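Side-chain contacts in sugar-binding transcriptional regulator, LacI family (Enterococcus faecalis, PDB 3CS3), which probably acts as a DNA-binding transcriptional repressor of the LacI family whose activity responds to a small sugar-like ligand: residues E28-G33 / Y39-C44; S21-L26 / I62-T67. All coordinates share one frame; numbering follows the deposited sequence.

Contact 1. Residues E28-G33 / Y39-C44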
loop_
_atom_site.group_PDB
_atom_site.type_symbol
_atom_site.label_atom_id
_atom_site.label_comp_id
_atom_site.label_asym_id
_atom_site.label_seq_id
_atom_site.Cartn_x
_atom_site.Cartn_y
_atom_site.Cartn_z
ATOM N N GLU A 28 4.087 -5.843 -8.490
ATOM C CA GLU A 28 3.507 -6.867 -9.367
ATOM C C GLU A 28 4.323 -7.027 -10.639
ATOM O O GLU A 28 4.465 -8.122 -11.175
ATOM C CB GLU A 28 2.067 -6.503 -9.746
ATOM C CG GLU A 28 0.991 -7.001 -8.786
ATOM C CD GLU A 28 -0.426 -6.716 -9.284
ATOM O OE1 GLU A 28 -0.630 -6.623 -10.518
ATOM O OE2 GLU A 28 -1.339 -6.594 -8.436
ATOM N N GLY A 29 4.836 -5.902 -11.132
ATOM C CA GLY A 29 5.688 -5.882 -12.310
ATOM C C GLY A 29 7.053 -6.484 -12.039
ATOM O O GLY A 29 7.592 -7.206 -12.886
ATOM N N ILE A 30 7.615 -6.172 -10.868
ATOM C CA ILE A 30 8.863 -6.790 -10.403
ATOM C C ILE A 30 8.686 -8.312 -10.297
ATOM O O ILE A 30 9.461 -9.068 -10.899
ATOM C CB ILE A 30 9.367 -6.180 -9.058
ATOM C CG1 ILE A 30 9.739 -4.700 -9.228
ATOM C CG2 ILE A 30 10.590 -6.917 -8.557
ATOM C CD1 ILE A 30 10.187 -3.997 -7.941
ATOM N N LYS A 31 7.643 -8.736 -9.577
ATOM C CA LYS A 31 7.286 -10.154 -9.417
ATOM C C LYS A 31 7.195 -10.930 -10.727
ATOM O O LYS A 31 7.788 -12.002 -10.846
ATOM C CB LYS A 31 5.957 -10.293 -8.677
ATOM C CG LYS A 31 6.075 -10.714 -7.227
ATOM C CD LYS A 31 4.709 -10.735 -6.527
ATOM C CE LYS A 31 3.682 -11.629 -7.240
ATOM N NZ LYS A 31 3.923 -13.088 -7.047
ATOM N N LYS A 32 6.460 -10.372 -11.691
ATOM C CA LYS A 32 6.232 -11.021 -12.981
ATOM C C LYS A 32 7.521 -11.121 -13.791
ATOM O O LYS A 32 7.762 -12.134 -14.456
ATOM C CB LYS A 32 5.146 -10.285 -13.779
ATOM C CG LYS A 32 4.400 -11.152 -14.805
ATOM C CD LYS A 32 5.004 -11.066 -16.209
ATOM C CE LYS A 32 4.289 -11.986 -17.200
ATOM N NZ LYS A 32 4.631 -13.427 -17.010
ATOM N N GLY A 33 8.347 -10.081 -13.727
ATOM C CA GLY A 33 9.615 -10.057 -14.441
ATOM C C GLY A 33 10.625 -11.026 -13.857
ATOM O O GLY A 33 11.393 -11.652 -14.590
ATOM N N TYR A 39 13.176 -16.228 -10.252
ATOM C CA TYR A 39 13.575 -15.448 -9.087
ATOM C C TYR A 39 12.358 -15.042 -8.281
ATOM O O TYR A 39 11.245 -14.980 -8.802
ATOM C CB TYR A 39 14.375 -14.215 -9.502
ATOM C CG TYR A 39 15.867 -14.436 -9.536
ATOM C CD1 TYR A 39 16.702 -13.832 -8.598
ATOM C CD2 TYR A 39 16.449 -15.259 -10.500
ATOM C CE1 TYR A 39 18.084 -14.031 -8.630
ATOM C CE2 TYR A 39 17.827 -15.469 -10.539
ATOM C CZ TYR A 39 18.637 -14.855 -9.602
ATOM O OH TYR A 39 20.000 -15.063 -9.643
ATOM N N GLU A 40 12.580 -14.790 -6.999
ATOM C CA GLU A 40 11.539 -14.281 -6.122
ATOM C C GLU A 40 12.016 -13.031 -5.406
ATOM O O GLU A 40 13.194 -12.672 -5.459
ATOM C CB GLU A 40 11.105 -15.340 -5.112
ATOM C CG GLU A 40 10.106 -16.344 -5.668
ATOM C CD GLU A 40 9.596 -17.306 -4.614
ATOM O OE1 GLU A 40 10.388 -17.703 -3.731
ATOM O OE2 GLU A 40 8.399 -17.668 -4.674
ATOM N N MET A 41 11.096 -12.368 -4.724
ATOM C CA MET A 41 11.404 -11.088 -4.135
ATOM C C MET A 41 10.972 -10.998 -2.677
ATOM O O MET A 41 9.962 -11.576 -2.281
ATOM C CB MET A 41 10.831 -9.971 -5.021
ATOM C CG MET A 41 9.890 -8.996 -4.369
ATOM S SD MET A 41 8.790 -8.332 -5.619
ATOM C CE MET A 41 7.269 -8.215 -4.671
ATOM N N ILE A 42 11.786 -10.333 -1.867
ATOM C CA ILE A 42 11.334 -9.890 -0.557
ATOM C C ILE A 42 11.369 -8.370 -0.495
ATOM O O ILE A 42 12.246 -7.732 -1.084
ATOM C CB ILE A 42 12.107 -10.527 0.625
ATOM C CG1 ILE A 42 13.612 -10.310 0.489
ATOM C CG2 ILE A 42 11.770 -12.006 0.724
ATOM C CD1 ILE A 42 14.234 -9.636 1.695
ATOM N N VAL A 43 10.390 -7.799 0.195
ATOM C CA VAL A 43 10.265 -6.356 0.283
ATOM C C VAL A 43 10.581 -5.923 1.706
ATOM O O VAL A 43 10.052 -6.491 2.658
ATOM C CB VAL A 43 8.856 -5.887 -0.138
ATOM C CG1 VAL A 43 8.745 -4.368 -0.080
ATOM C CG2 VAL A 43 8.525 -6.379 -1.535
ATOM N N CYS A 44 11.459 -4.932 1.840
ATOM C CA CYS A 44 11.814 -4.380 3.139
ATOM C C CYS A 44 11.624 -2.877 3.170
ATOM O O CYS A 44 11.915 -2.185 2.200
ATOM C CB CYS A 44 13.251 -4.736 3.505
ATOM S SG CYS A 44 13.498 -6.508 3.664
HETATM O O HOH W 1 8.863 -13.494 -8.691
#

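Contact 2. Residues S21-L26 / I62-T67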
loop_
_atom_site.group_PDB
_atom_site.type_symbol
_atom_site.label_atom_id
_atom_site.label_comp_id
_atom_site.label_asym_id
_atom_site.label_seq_id
_atom_site.Cartn_x
_atom_site.Cartn_y
_atom_site.Cartn_z
ATOM N N SER A 21 0.740 4.209 -3.162
ATOM C CA SER A 21 -0.196 4.568 -4.209
ATOM C C SER A 21 0.273 4.031 -5.568
ATOM O O SER A 21 -0.514 3.952 -6.517
ATOM C CB SER A 21 -0.381 6.089 -4.245
ATOM O OG SER A 21 0.409 6.704 -5.251
ATOM N N PHE A 22 1.552 3.668 -5.662
ATOM C CA PHE A 22 2.070 3.019 -6.870
ATOM C C PHE A 22 2.806 1.697 -6.614
ATOM O O PHE A 22 3.115 0.976 -7.572
ATOM C CB PHE A 22 2.902 3.987 -7.737
ATOM C CG PHE A 22 4.203 4.429 -7.113
ATOM C CD1 PHE A 22 4.260 5.578 -6.334
ATOM C CD2 PHE A 22 5.379 3.718 -7.339
ATOM C CE1 PHE A 22 5.459 5.996 -5.769
ATOM C CE2 PHE A 22 6.576 4.127 -6.770
ATOM C CZ PHE A 22 6.617 5.270 -5.985
ATOM N N TYR A 23 3.079 1.390 -5.339
ATOM C CA TYR A 23 3.888 0.219 -4.961
ATOM C C TYR A 23 3.297 -1.101 -5.412
ATOM O O TYR A 23 4.016 -1.941 -5.939
ATOM C CB TYR A 23 4.153 0.151 -3.452
ATOM C CG TYR A 23 5.237 1.076 -2.955
ATOM C CD1 TYR A 23 6.202 1.593 -3.823
ATOM C CD2 TYR A 23 5.312 1.423 -1.607
ATOM C CE1 TYR A 23 7.199 2.447 -3.363
ATOM C CE2 TYR A 23 6.305 2.279 -1.140
ATOM C CZ TYR A 23 7.247 2.783 -2.022
ATOM O OH TYR A 23 8.232 3.628 -1.561
ATOM N N GLY A 24 1.992 -1.265 -5.213
ATOM C CA GLY A 24 1.298 -2.504 -5.547
ATOM C C GLY A 24 1.507 -2.946 -6.983
ATOM O O GLY A 24 1.787 -4.115 -7.247
ATOM N N GLU A 25 1.397 -2.001 -7.909
ATOM C CA GLU A 25 1.528 -2.301 -9.331
ATOM C C GLU A 25 2.994 -2.320 -9.786
ATOM O O GLU A 25 3.338 -2.975 -10.773
ATOM C CB GLU A 25 0.652 -1.363 -10.180
ATOM C CG GLU A 25 0.499 0.065 -9.639
ATOM C CD GLU A 25 -0.664 0.243 -8.662
ATOM O OE1 GLU A 25 -1.814 -0.069 -9.033
ATOM O OE2 GLU A 25 -0.425 0.717 -7.528
ATOM N N LEU A 26 3.849 -1.610 -9.051
ATOM C CA LEU A 26 5.295 -1.684 -9.241
ATOM C C LEU A 26 5.824 -3.058 -8.808
ATOM O O LEU A 26 6.550 -3.713 -9.559
ATOM C CB LEU A 26 5.996 -0.575 -8.450
ATOM C CG LEU A 26 7.528 -0.557 -8.484
ATOM C CD1 LEU A 26 8.050 -0.063 -9.819
ATOM C CD2 LEU A 26 8.079 0.274 -7.352
ATOM N N ILE A 62 16.805 -4.157 -5.585
ATOM C CA ILE A 62 16.129 -3.084 -6.297
ATOM C C ILE A 62 15.757 -2.032 -5.253
ATOM O O ILE A 62 15.034 -2.330 -4.305
ATOM C CB ILE A 62 14.878 -3.588 -7.056
ATOM C CG1 ILE A 62 15.282 -4.539 -8.190
ATOM C CG2 ILE A 62 14.068 -2.418 -7.620
ATOM C CD1 ILE A 62 14.115 -5.304 -8.795
ATOM N N ILE A 63 16.262 -0.811 -5.420
ATOM C CA ILE A 63 16.110 0.237 -4.404
ATOM C C ILE A 63 15.222 1.398 -4.861
ATOM O O ILE A 63 15.520 2.079 -5.853
ATOM C CB ILE A 63 17.484 0.833 -3.966
ATOM C CG1 ILE A 63 18.549 -0.258 -3.753
ATOM C CG2 ILE A 63 17.331 1.769 -2.742
ATOM C CD1 ILE A 63 18.491 -0.969 -2.436
ATOM N N LEU A 64 14.136 1.616 -4.124
ATOM C CA LEU A 64 13.345 2.835 -4.233
ATOM C C LEU A 64 13.102 3.386 -2.824
ATOM O O LEU A 64 12.036 3.186 -2.239
ATOM C CB LEU A 64 12.035 2.571 -4.991
ATOM C CG LEU A 64 10.956 3.650 -5.216
ATOM C CD1 LEU A 64 11.496 5.069 -5.328
ATOM C CD2 LEU A 64 10.147 3.305 -6.442
ATOM N N ASP A 65 14.106 4.086 -2.296
ATOM C CA ASP A 65 14.091 4.595 -0.927
ATOM C C ASP A 65 15.163 5.668 -0.785
ATOM O O ASP A 65 16.348 5.353 -0.780
ATOM C CB ASP A 65 14.370 3.449 0.062
ATOM C CG ASP A 65 14.279 3.880 1.528
ATOM O OD1 ASP A 65 13.906 5.039 1.828
ATOM O OD2 ASP A 65 14.588 3.033 2.393
ATOM N N TRP A 66 14.741 6.925 -0.639
ATOM C CA TRP A 66 15.666 8.062 -0.552
ATOM C C TRP A 66 16.467 8.103 0.758
ATOM O O TRP A 66 17.510 8.754 0.827
ATOM C CB TRP A 66 14.924 9.391 -0.772
ATOM C CG TRP A 66 14.049 9.784 0.381
ATOM C CD1 TRP A 66 12.787 9.344 0.628
ATOM C CD2 TRP A 66 14.380 10.682 1.451
ATOM N NE1 TRP A 66 12.301 9.910 1.782
ATOM C CE2 TRP A 66 13.259 10.733 2.312
ATOM C CE3 TRP A 66 15.515 11.444 1.768
ATOM C CZ2 TRP A 66 13.231 11.527 3.470
ATOM C CZ3 TRP A 66 15.491 12.235 2.923
ATOM C CH2 TRP A 66 14.352 12.268 3.757
ATOM N N THR A 67 15.972 7.415 1.786
ATOM C CA THR A 67 16.670 7.327 3.073
ATOM C C THR A 67 17.751 6.244 3.094
ATOM O O THR A 67 18.567 6.205 4.016
ATOM C CB THR A 67 15.701 7.065 4.244
ATOM O OG1 THR A 67 15.065 5.794 4.072
ATOM C CG2 THR A 67 14.656 8.157 4.337
#

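Contact 1. Residues E28-G33 / Y39-C44
M41 meets I30 and K31 without any flat group between them: no ring face or edge enters this helix-to-strand packing. The ring of the neighbouring Y39 leads away from the helix segment and finds its company in I11, L34 and, on helix 232-247, I244 and M247. What joins 28-33 to 39-44 is therefore aliphatic and sulfur packing, set inside the beta-alpha-beta unit of strand 10-15, helix 23-35 and strand 40-45.

The end of M41 does the work. Its side chain runs from the strand toward the helix and crosses both I30 and K31 at about a right angle. On the I30 side, SD of M41 lies 3.7 Å from CG2 of I30; CG2 stands anti to the backbone N of I30, while CG1 lies beside that N (chi1 -64°). On the K31 side the contact passes to the terminal methyl, CE of M41 being 3.8 Å from CG of K31 and 4.0 Å from CD of K31. Only the aliphatic part of the lysine is used, its chain bending later, at chi3 and chi4. M41 also touches L27 and L34 of the same helix and V13 of strand 10-15.

One water ties the backbones together near the start of the strand, donating to O of K31 at 2.8 Å and to O of Y39 at 2.8 Å. NZ of K31 and OE2 of E40 stay 6.8 Å apart, too far for a salt bridge; OE1 of E40 instead pairs with K48 of the second subunit. The chemistry thus implies a join held by dispersion and one shared water, with no direct hydrogen bond or charge pair across it.

Contact 2. Residues S21-L26 / I62-T67
F22, Y23 and L26 gather round L64 where the first turn of helix 23-35 packs against the C-terminal part of strand 60-64, in the mixed sheet of a periplasmic-binding-protein-like alpha/beta fold. F22 occupies the N-cap position of that helix, and all four residues are buried. The contact seats the start of the helix on the sheet largely through one leucine.

Apolar packing carries the whole contact, and nearly all of it passes through one methyl, CD2 of L64. CE2 of F22 approaches it to 3.7 Å; the two side chains come from opposite directions, and the methyl sits at the edge of the phenyl ring, in its plane, rather than over a face. A chi1 of 68°, with CG of F22 between the backbone N and the carbonyl carbon, brings that ring edge to the methyl. The Y23 ring also turns an edge to the same methyl, more loosely, with CE1 of Y23 4.3 Å from CD2 of L64. From L26 the touch is methyl to methyl, CD2 to CD2 of L64 at 3.8 Å, the two leucines slanting across each other. W235 and L15 add further cover to L64.

Polar bonding does not cross between the segments. The Y23 hydroxyl passes O of L64 at 3.9 Å without bonding to it and is held instead by the backbone N of A16. After L64 the chain is fixed partly by its own bonds, and N of D65 is tied to D87. D65 forms an Asx turn: its OD1 accepts from N of T67 at 3.1 Å and from OG1 of T67 at 2.6 Å. Both donors reach that oxygen from the same face of the carboxylate. Between D65 and T67 comes W66, whose indole has CG2 of T67 over its centre, 3.6 Å above the plane.

In the fold
Contacts 1 and 2 use successive parts of helix 23-35 and bring it down on one sheet, at strands 40-45 and 60-64, which flank strand 10-15. Their centres are 11 Å apart, and they touch directly: CG2 of I30, the same methyl that meets M41, lies 3.9 Å from CD1 of I62. Contact 1 is nested within the chain loop that contact 2 closes. Contact 2 is buried, its centre about 8 Å from that of the chain; a glycerol, probably from the crystallisation liquor, comes within about 3 Å of the F22 side chain and may mark a pocket. The centre of contact 1 lies about 19 Å from the chain centre, where V43 and C44 pair antiparallel with a strand of the second subunit.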